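Putative hydrolase (Chloroflexus aurantiacus J-10-fl, PDB 3CMN) probably acts as a zincin-like metallopeptidase that hydrolyses peptide bonds, and was crystallised as the apoenzyme. Local coordinates at residues 56-67 with 186-195; 141-149 with 199-207. All blocks are in the same frame, centred on the assembly; numbering follows the deposited sequence.

Contact 1: 56-67 with 186-195; sequences EPLIADYLGVRL and MTHAFEFEAY
F190 enters between helix 56-63 and the chain that follows it. Its CB meets L63 CD1. At CG the ring begins, held on both faces by CH-pi contacts: I59 CG2 stands 3.6 Å from the F190 ring centroid, 14° off the normal, and L67 CD2 lies over the opposite face, 3.9 Å from that centroid and offset toward the rim. F190 CE1 meets L67 CG and E56 CG; F190 CE2 comes 3.3 Å from V65 O, at the ring edge near its plane; F190 CZ reaches E56 O at 3.5 Å. With CG2 anti to the backbone N, I59 sets that methyl over the ring and sends CG1 and CD1 to M186, where packing is tight (I59 CD1 to M186 CG 3.3 Å). M186, bent at chi2 and chi3, meets L67 tip to tip, CE to CD1. V65 CG2 fills in against A194 CB at 3.7 Å. G64, with positive phi, ends helix 56-63 in a Schellman motif whose two bonds are weak. The axes pass 10.0 Å apart, crossing at -48°, and F190 is one knob in a hole formed by E56, I59, A60 and L63. Its own helix, 174-193, carries an HExxH pattern consistent with a zincin, without bound metal here.

Contact 2: 141-149 with 199-207; sequences QYDLSLLSA and RTYFRELLE
F202 and A149 form the apolar centre: A149 CB lies 3.6 Å from F202 CD2, and A149 CA meets the same ring at its edge, in plane. L146 CD2 approaches F202 CZ at 3.9 Å, the two side chains crossing at about a right angle, and the same methyl touches L206 CD2. F202 can reach this group because its CG is anti to the backbone N (chi1 -172°), which directs the ring off helix 199-207 toward the weakly bonded helical turn at about 145-148. At the ring edge, near its plane, S145 O stands 3.6 Å from F202 CE2. Farther out the contact becomes polar. R199, extended from CG to NE, runs its aliphatic part past A149 C and grips S148 O side-on with two nitrogens, NE and NH2, each at 3.0 Å. Both bonds are bent, with N-H...O angles of 144° and 140°; NE lies in the carbonyl plane, whereas NH2 is tilted out of it. Together with the salt bridge from NH1 to E193, this hold should limit rotation of the guanidinium, whose NH2 also packs near the Y142 ring edge. S148 OG in turn donates to L144 O from above the carbonyl plane, tying the turn internally. Around this joint, L146 and S145 also pack on helix 283-307, F202 meets L260 of helix 248-279, and Y142 and S148 lean on helix 174-193.

From the N terminus, the chain first lays down 56-67, then 141-149, and only later 186-195 and 199-207. Contact 1 closes a loop with 118 residues between its segments, and contact 2 one with 49; because the segments alternate, the two loops cross. Contact 1 ties helix 41-63 to helix 174-193, while contact 2 ties the turn at 145-148 to helix 197-210, which directly follows helix 174-193 in the chain. Their centres are about 17 Å apart, yet they touch: E193 OE2 forms a salt bridge with R199 NH1 at 3.2 Å, and Y142 packs against F192 and H188, the latter part of a probable zincin-type HExxH pattern.

Contact 1: 56-67 with 186-195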
loop_
_atom_site.group_PDB
_atom_site.type_symbol
_atom_site.label_atom_id
_atom_site.label_comp_id
_atom_site.label_asym_id
_atom_site.label_seq_id
_atom_site.Cartn_x
_atom_site.Cartn_y
_atom_site.Cartn_z
ATOM N N GLU A 56 13.994 0.762 -9.580
ATOM C CA GLU A 56 13.378 1.895 -10.263
ATOM C C GLU A 56 13.434 1.765 -11.786
ATOM O O GLU A 56 12.400 1.866 -12.455
ATOM C CB GLU A 56 14.004 3.221 -9.809
ATOM C CG GLU A 56 13.069 4.404 -10.037
ATOM C CD GLU A 56 13.588 5.727 -9.483
ATOM O OE1 GLU A 56 14.157 5.733 -8.366
ATOM O OE2 GLU A 56 13.400 6.765 -10.162
ATOM N N PRO A 57 14.635 1.527 -12.354
ATOM C CA PRO A 57 14.790 1.380 -13.810
ATOM C C PRO A 57 13.950 0.244 -14.402
ATOM O O PRO A 57 13.249 0.442 -15.393
ATOM C CB PRO A 57 16.285 1.117 -13.976
ATOM C CG PRO A 57 16.897 1.869 -12.831
ATOM C CD PRO A 57 15.954 1.520 -11.688
ATOM N N LEU A 58 14.023 -0.941 -13.800
ATOM C CA LEU A 58 13.268 -2.088 -14.296
ATOM C C LEU A 58 11.774 -1.814 -14.316
ATOM O O LEU A 58 11.060 -2.270 -15.216
ATOM C CB LEU A 58 13.541 -3.335 -13.443
ATOM C CG LEU A 58 14.635 -4.298 -13.929
ATOM C CD1 LEU A 58 15.916 -3.537 -14.272
ATOM C CD2 LEU A 58 14.904 -5.341 -12.841
ATOM N N ILE A 59 11.304 -1.068 -13.322
ATOM C CA ILE A 59 9.888 -0.760 -13.245
ATOM C C ILE A 59 9.526 0.351 -14.228
ATOM O O ILE A 59 8.504 0.274 -14.908
ATOM C CB ILE A 59 9.500 -0.389 -11.804
ATOM C CG1 ILE A 59 9.746 -1.604 -10.905
ATOM C CG2 ILE A 59 8.028 0.005 -11.727
ATOM C CD1 ILE A 59 9.480 -1.359 -9.437
ATOM N N ALA A 60 10.386 1.362 -14.308
ATOM C CA ALA A 60 10.187 2.480 -15.218
ATOM C C ALA A 60 10.051 1.976 -16.656
ATOM O O ALA A 60 9.185 2.433 -17.400
ATOM C CB ALA A 60 11.365 3.452 -15.119
ATOM N N ASP A 61 10.908 1.024 -17.027
ATOM C CA ASP A 61 10.915 0.451 -18.370
ATOM C C ASP A 61 9.692 -0.393 -18.644
ATOM O O ASP A 61 9.086 -0.284 -19.704
ATOM C CB ASP A 61 12.166 -0.410 -18.581
ATOM C CG ASP A 61 12.197 -1.070 -19.956
ATOM O OD1 ASP A 61 12.368 -0.353 -20.965
ATOM O OD2 ASP A 61 12.042 -2.308 -20.033
ATOM N N TYR A 62 9.329 -1.244 -17.695
ATOM C CA TYR A 62 8.170 -2.098 -17.887
ATOM C C TYR A 62 6.866 -1.301 -17.975
ATOM O O TYR A 62 5.931 -1.703 -18.669
ATOM C CB TYR A 62 8.071 -3.115 -16.750
ATOM C CG TYR A 62 6.885 -4.048 -16.884
ATOM C CD1 TYR A 62 6.788 -4.940 -17.948
ATOM C CD2 TYR A 62 5.858 -4.033 -15.951
ATOM C CE1 TYR A 62 5.697 -5.794 -18.075
ATOM C CE2 TYR A 62 4.765 -4.885 -16.070
ATOM C CZ TYR A 62 4.690 -5.763 -17.134
ATOM O OH TYR A 62 3.606 -6.613 -17.244
ATOM N N LEU A 63 6.809 -0.170 -17.275
ATOM C CA LEU A 63 5.611 0.661 -17.265
ATOM C C LEU A 63 5.689 1.845 -18.224
ATOM O O LEU A 63 4.696 2.529 -18.455
ATOM C CB LEU A 63 5.333 1.168 -15.848
ATOM C CG LEU A 63 5.079 0.117 -14.773
ATOM C CD1 LEU A 63 4.887 0.809 -13.432
ATOM C CD2 LEU A 63 3.861 -0.718 -15.143
ATOM N N GLY A 64 6.867 2.096 -18.775
ATOM C CA GLY A 64 7.009 3.194 -19.713
ATOM C C GLY A 64 6.805 4.591 -19.146
ATOM O O GLY A 64 6.464 5.520 -19.881
ATOM N N VAL A 65 6.993 4.745 -17.838
ATOM C CA VAL A 65 6.869 6.050 -17.191
ATOM C C VAL A 65 7.959 6.139 -16.157
ATOM O O VAL A 65 8.503 5.124 -15.722
ATOM C CB VAL A 65 5.518 6.250 -16.473
ATOM C CG1 VAL A 65 4.431 6.505 -17.490
ATOM C CG2 VAL A 65 5.193 5.030 -15.626
ATOM N N ARG A 66 8.281 7.358 -15.766
ATOM C CA ARG A 66 9.313 7.566 -14.782
ATOM C C ARG A 66 8.704 8.264 -13.587
ATOM O O ARG A 66 7.562 8.723 -13.641
ATOM C CB ARG A 66 10.445 8.411 -15.384
ATOM C CG ARG A 66 11.239 7.678 -16.461
ATOM C CD ARG A 66 12.394 8.522 -16.949
ATOM N NE ARG A 66 11.954 9.587 -17.842
ATOM C CZ ARG A 66 11.767 9.436 -19.152
ATOM N NH1 ARG A 66 11.986 8.263 -19.737
ATOM N NH2 ARG A 66 11.358 10.462 -19.885
ATOM N N LEU A 67 9.463 8.323 -12.502
ATOM C CA LEU A 67 8.999 8.991 -11.307
ATOM C C LEU A 67 9.301 10.465 -11.443
ATOM O O LEU A 67 10.323 10.853 -12.003
ATOM C CB LEU A 67 9.712 8.461 -10.067
ATOM C CG LEU A 67 9.364 7.072 -9.549
ATOM C CD1 LEU A 67 10.136 6.840 -8.269
ATOM C CD2 LEU A 67 7.869 6.950 -9.298
ATOM N N MET A 186 8.686 -0.280 -4.743
ATOM C CA MET A 186 8.895 0.606 -5.868
ATOM C C MET A 186 7.697 0.570 -6.798
ATOM O O MET A 186 7.316 1.591 -7.372
ATOM C CB MET A 186 10.173 0.225 -6.623
ATOM C CG MET A 186 10.567 1.194 -7.734
ATOM S SD MET A 186 11.208 2.734 -7.117
ATOM C CE MET A 186 9.761 3.617 -7.009
ATOM N N THR A 187 7.095 -0.601 -6.940
ATOM C CA THR A 187 5.935 -0.715 -7.802
ATOM C C THR A 187 4.852 0.248 -7.326
ATOM O O THR A 187 4.340 1.055 -8.106
ATOM C CB THR A 187 5.396 -2.167 -7.848
ATOM O OG1 THR A 187 6.399 -3.018 -8.411
ATOM C CG2 THR A 187 4.158 -2.251 -8.726
ATOM N N HIS A 188 4.536 0.191 -6.037
ATOM C CA HIS A 188 3.518 1.070 -5.486
ATOM C C HIS A 188 3.881 2.549 -5.530
ATOM O O HIS A 188 3.002 3.406 -5.597
ATOM C CB HIS A 188 3.167 0.634 -4.067
ATOM C CG HIS A 188 2.449 -0.673 -4.022
ATOM N ND1 HIS A 188 1.372 -0.907 -3.192
ATOM C CD2 HIS A 188 2.607 -1.797 -4.759
ATOM C CE1 HIS A 188 0.895 -2.118 -3.427
ATOM N NE2 HIS A 188 1.627 -2.678 -4.374
ATOM N N ALA A 189 5.173 2.851 -5.511
ATOM C CA ALA A 189 5.609 4.237 -5.577
ATOM C C ALA A 189 5.249 4.762 -6.963
ATOM O O ALA A 189 4.818 5.912 -7.124
ATOM C CB ALA A 189 7.097 4.328 -5.350
ATOM N N PHE A 190 5.438 3.905 -7.961
ATOM C CA PHE A 190 5.116 4.247 -9.337
ATOM C C PHE A 190 3.595 4.413 -9.480
ATOM O O PHE A 190 3.122 5.414 -10.003
ATOM C CB PHE A 190 5.607 3.145 -10.292
ATOM C CG PHE A 190 7.005 3.369 -10.832
ATOM C CD1 PHE A 190 8.126 3.173 -10.026
ATOM C CD2 PHE A 190 7.192 3.797 -12.148
ATOM C CE1 PHE A 190 9.411 3.404 -10.514
ATOM C CE2 PHE A 190 8.485 4.034 -12.656
ATOM C CZ PHE A 190 9.595 3.838 -11.836
ATOM N N GLU A 191 2.839 3.427 -9.000
ATOM C CA GLU A 191 1.385 3.452 -9.089
ATOM C C GLU A 191 0.785 4.688 -8.419
ATOM O O GLU A 191 -0.219 5.226 -8.885
ATOM C CB GLU A 191 0.786 2.194 -8.461
ATOM C CG GLU A 191 1.259 0.890 -9.087
ATOM C CD GLU A 191 0.627 -0.324 -8.433
ATOM O OE1 GLU A 191 -0.535 -0.642 -8.749
ATOM O OE2 GLU A 191 1.294 -0.952 -7.585
ATOM N N PHE A 192 1.407 5.140 -7.333
ATOM C CA PHE A 192 0.918 6.313 -6.618
ATOM C C PHE A 192 1.494 7.634 -7.079
ATOM O O PHE A 192 0.883 8.679 -6.850
ATOM C CB PHE A 192 1.179 6.191 -5.108
ATOM C CG PHE A 192 0.173 5.344 -4.381
ATOM C CD1 PHE A 192 0.416 4.000 -4.152
ATOM C CD2 PHE A 192 -1.032 5.890 -3.953
ATOM C CE1 PHE A 192 -0.517 3.206 -3.511
ATOM C CE2 PHE A 192 -1.982 5.100 -3.304
ATOM C CZ PHE A 192 -1.720 3.753 -3.085
ATOM N N GLU A 193 2.656 7.603 -7.725
ATOM C CA GLU A 193 3.303 8.841 -8.143
ATOM C C GLU A 193 3.603 9.028 -9.626
ATOM O O GLU A 193 3.762 10.157 -10.076
ATOM C CB GLU A 193 4.591 9.022 -7.332
ATOM C CG GLU A 193 4.353 8.923 -5.826
ATOM C CD GLU A 193 5.634 8.730 -5.027
ATOM O OE1 GLU A 193 6.389 7.790 -5.346
ATOM O OE2 GLU A 193 5.883 9.510 -4.080
ATOM N N ALA A 194 3.685 7.943 -10.391
ATOM C CA ALA A 194 3.981 8.067 -11.818
ATOM C C ALA A 194 2.797 8.658 -12.600
ATOM O O ALA A 194 2.976 9.189 -13.690
ATOM C CB ALA A 194 4.382 6.701 -12.392
ATOM N N TYR A 195 1.592 8.553 -12.044
ATOM C CA TYR A 195 0.389 9.097 -12.661
ATOM C C TYR A 195 -0.110 10.125 -11.663
ATOM O O TYR A 195 -0.707 9.780 -10.660
ATOM C CB TYR A 195 -0.644 7.989 -12.856
ATOM C CG TYR A 195 -0.019 6.712 -13.368
ATOM C CD1 TYR A 195 0.246 5.653 -12.503
ATOM C CD2 TYR A 195 0.398 6.597 -14.697
ATOM C CE1 TYR A 195 0.917 4.512 -12.941
ATOM C CE2 TYR A 195 1.072 5.462 -15.151
ATOM C CZ TYR A 195 1.332 4.420 -14.261
ATOM O OH TYR A 195 2.013 3.290 -14.680
#

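Contact 2: 141-149 with 199-207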
loop_
_atom_site.group_PDB
_atom_site.type_symbol
_atom_site.label_atom_id
_atom_site.label_comp_id
_atom_site.label_asym_id
_atom_site.label_seq_id
_atom_site.Cartn_x
_atom_site.Cartn_y
_atom_site.Cartn_z
ATOM N N GLN A 141 6.759 1.304 3.199
ATOM C CA GLN A 141 6.020 2.481 2.766
ATOM C C GLN A 141 4.551 2.391 2.356
ATOM O O GLN A 141 3.733 3.193 2.808
ATOM C CB GLN A 141 6.776 3.163 1.627
ATOM C CG GLN A 141 7.979 3.963 2.073
ATOM C CD GLN A 141 7.851 5.442 1.747
ATOM O OE1 GLN A 141 8.689 6.241 2.136
ATOM N NE2 GLN A 141 6.800 5.807 1.029
ATOM N N TYR A 142 4.209 1.440 1.502
ATOM C CA TYR A 142 2.836 1.355 1.010
ATOM C C TYR A 142 1.958 0.232 1.537
ATOM O O TYR A 142 1.171 -0.340 0.793
ATOM C CB TYR A 142 2.861 1.315 -0.525
ATOM C CG TYR A 142 3.527 2.540 -1.132
ATOM C CD1 TYR A 142 4.914 2.612 -1.280
ATOM C CD2 TYR A 142 2.771 3.663 -1.473
ATOM C CE1 TYR A 142 5.531 3.778 -1.745
ATOM C CE2 TYR A 142 3.371 4.828 -1.937
ATOM C CZ TYR A 142 4.747 4.885 -2.067
ATOM O OH TYR A 142 5.322 6.064 -2.484
ATOM N N ASP A 143 2.072 -0.080 2.819
ATOM C CA ASP A 143 1.262 -1.152 3.380
ATOM C C ASP A 143 -0.120 -0.661 3.749
ATOM O O ASP A 143 -1.094 -1.420 3.730
ATOM C CB ASP A 143 1.945 -1.746 4.611
ATOM C CG ASP A 143 3.159 -2.585 4.253
ATOM O OD1 ASP A 143 3.769 -3.147 5.177
ATOM O OD2 ASP A 143 3.497 -2.689 3.052
ATOM N N LEU A 144 -0.200 0.623 4.072
ATOM C CA LEU A 144 -1.457 1.235 4.461
ATOM C C LEU A 144 -1.858 2.297 3.437
ATOM O O LEU A 144 -1.225 3.339 3.324
ATOM C CB LEU A 144 -1.304 1.844 5.852
ATOM C CG LEU A 144 -0.723 0.884 6.904
ATOM C CD1 LEU A 144 -0.519 1.629 8.209
ATOM C CD2 LEU A 144 -1.659 -0.308 7.100
ATOM N N SER A 145 -2.912 2.010 2.683
ATOM C CA SER A 145 -3.403 2.914 1.647
ATOM C C SER A 145 -3.594 4.353 2.110
ATOM O O SER A 145 -3.117 5.282 1.455
ATOM C CB SER A 145 -4.723 2.390 1.075
ATOM O OG SER A 145 -4.549 1.105 0.513
ATOM N N LEU A 146 -4.292 4.546 3.227
ATOM C CA LEU A 146 -4.533 5.898 3.731
ATOM C C LEU A 146 -3.256 6.669 4.060
ATOM O O LEU A 146 -3.265 7.898 4.119
ATOM C CB LEU A 146 -5.462 5.864 4.954
ATOM C CG LEU A 146 -6.935 5.611 4.606
ATOM C CD1 LEU A 146 -7.780 5.599 5.873
ATOM C CD2 LEU A 146 -7.422 6.687 3.651
ATOM N N LEU A 147 -2.156 5.958 4.278
ATOM C CA LEU A 147 -0.894 6.625 4.555
ATOM C C LEU A 147 -0.149 6.834 3.241
ATOM O O LEU A 147 0.729 7.683 3.148
ATOM C CB LEU A 147 -0.033 5.802 5.522
ATOM C CG LEU A 147 -0.442 5.784 7.001
ATOM C CD1 LEU A 147 0.585 4.973 7.780
ATOM C CD2 LEU A 147 -0.525 7.206 7.565
ATOM N N SER A 148 -0.517 6.066 2.220
ATOM C CA SER A 148 0.122 6.170 0.909
ATOM C C SER A 148 -0.424 7.325 0.065
ATOM O O SER A 148 0.168 7.691 -0.951
ATOM C CB SER A 148 -0.044 4.856 0.132
ATOM O OG SER A 148 0.494 3.757 0.849
ATOM N N ALA A 149 -1.553 7.892 0.485
ATOM C CA ALA A 149 -2.178 8.994 -0.246
ATOM C C ALA A 149 -1.193 10.120 -0.590
ATOM O O ALA A 149 -0.403 10.558 0.252
ATOM C CB ALA A 149 -3.361 9.553 0.555
ATOM N N ARG A 199 -3.305 10.407 -6.685
ATOM C CA ARG A 199 -3.488 10.959 -5.346
ATOM C C ARG A 199 -4.560 12.049 -5.318
ATOM O O ARG A 199 -5.289 12.180 -4.340
ATOM C CB ARG A 199 -2.154 11.482 -4.792
ATOM C CG ARG A 199 -1.356 10.389 -4.074
ATOM C CD ARG A 199 0.086 10.791 -3.768
ATOM N NE ARG A 199 0.795 9.722 -3.068
ATOM C CZ ARG A 199 2.119 9.627 -2.980
ATOM N NH1 ARG A 199 2.894 10.539 -3.548
ATOM N NH2 ARG A 199 2.669 8.604 -2.337
ATOM N N THR A 200 -4.666 12.816 -6.399
ATOM C CA THR A 200 -5.676 13.861 -6.488
ATOM C C THR A 200 -7.034 13.174 -6.423
ATOM O O THR A 200 -7.908 13.561 -5.641
ATOM C CB THR A 200 -5.576 14.625 -7.820
ATOM O OG1 THR A 200 -4.265 15.184 -7.949
ATOM C CG2 THR A 200 -6.624 15.754 -7.882
ATOM N N TYR A 201 -7.192 12.144 -7.249
ATOM C CA TYR A 201 -8.422 11.372 -7.315
ATOM C C TYR A 201 -8.700 10.650 -6.003
ATOM O O TYR A 201 -9.859 10.505 -5.596
ATOM C CB TYR A 201 -8.334 10.357 -8.452
ATOM C CG TYR A 201 -9.520 9.423 -8.537
ATOM C CD1 TYR A 201 -10.814 9.916 -8.739
ATOM C CD2 TYR A 201 -9.350 8.045 -8.423
ATOM C CE1 TYR A 201 -11.906 9.055 -8.825
ATOM C CE2 TYR A 201 -10.433 7.178 -8.507
ATOM C CZ TYR A 201 -11.711 7.686 -8.710
ATOM O OH TYR A 201 -12.773 6.804 -8.802
ATOM N N PHE A 202 -7.645 10.197 -5.335
ATOM C CA PHE A 202 -7.822 9.500 -4.067
ATOM C C PHE A 202 -8.243 10.529 -3.018
ATOM O O PHE A 202 -9.126 10.275 -2.200
ATOM C CB PHE A 202 -6.526 8.782 -3.652
ATOM C CG PHE A 202 -6.687 7.874 -2.454
ATOM C CD1 PHE A 202 -7.868 7.147 -2.254
ATOM C CD2 PHE A 202 -5.660 7.736 -1.528
ATOM C CE1 PHE A 202 -8.016 6.300 -1.149
ATOM C CE2 PHE A 202 -5.796 6.885 -0.411
ATOM C CZ PHE A 202 -6.974 6.172 -0.226
ATOM N N ARG A 203 -7.630 11.705 -3.052
ATOM C CA ARG A 203 -8.011 12.732 -2.096
ATOM C C ARG A 203 -9.443 13.171 -2.387
ATOM O O ARG A 203 -10.188 13.495 -1.471
ATOM C CB ARG A 203 -7.060 13.930 -2.152
ATOM C CG ARG A 203 -5.926 13.830 -1.156
ATOM C CD ARG A 203 -5.119 15.126 -1.075
ATOM N NE ARG A 203 -4.131 15.254 -2.143
ATOM C CZ ARG A 203 -3.002 14.550 -2.201
ATOM N NH1 ARG A 203 -2.704 13.665 -1.246
ATOM N NH2 ARG A 203 -2.172 14.707 -3.224
ATOM N N GLU A 204 -9.827 13.168 -3.663
ATOM C CA GLU A 204 -11.184 13.548 -4.048
ATOM C C GLU A 204 -12.181 12.589 -3.410
ATOM O O GLU A 204 -13.138 13.017 -2.772
ATOM C CB GLU A 204 -11.365 13.497 -5.570
ATOM C CG GLU A 204 -10.646 14.584 -6.348
ATOM C CD GLU A 204 -10.716 14.364 -7.855
ATOM O OE1 GLU A 204 -11.833 14.315 -8.411
ATOM O OE2 GLU A 204 -9.652 14.234 -8.489
ATOM N N LEU A 205 -11.947 11.293 -3.592
ATOM C CA LEU A 205 -12.827 10.256 -3.054
ATOM C C LEU A 205 -13.009 10.352 -1.549
ATOM O O LEU A 205 -14.076 10.046 -1.025
ATOM C CB LEU A 205 -12.289 8.861 -3.386
ATOM C CG LEU A 205 -12.084 8.472 -4.847
ATOM C CD1 LEU A 205 -11.714 6.994 -4.938
ATOM C CD2 LEU A 205 -13.360 8.741 -5.616
ATOM N N LEU A 206 -11.954 10.754 -0.854
ATOM C CA LEU A 206 -12.013 10.874 0.595
ATOM C C LEU A 206 -12.917 12.032 0.970
ATOM O O LEU A 206 -13.788 11.890 1.828
ATOM C CB LEU A 206 -10.618 11.087 1.163
ATOM C CG LEU A 206 -9.652 9.928 0.920
ATOM C CD1 LEU A 206 -8.275 10.317 1.413
ATOM C CD2 LEU A 206 -10.159 8.668 1.624
ATOM N N GLU A 207 -12.712 13.175 0.321
ATOM C CA GLU A 207 -13.544 14.346 0.581
ATOM C C GLU A 207 -15.004 13.972 0.358
ATOM O O GLU A 207 -15.863 14.284 1.172
ATOM C CB GLU A 207 -13.168 15.497 -0.353
ATOM C CG GLU A 207 -11.738 15.999 -0.212
ATOM C CD GLU A 207 -11.499 16.743 1.087
ATOM O OE1 GLU A 207 -12.459 16.888 1.877
ATOM O OE2 GLU A 207 -10.353 17.188 1.316
#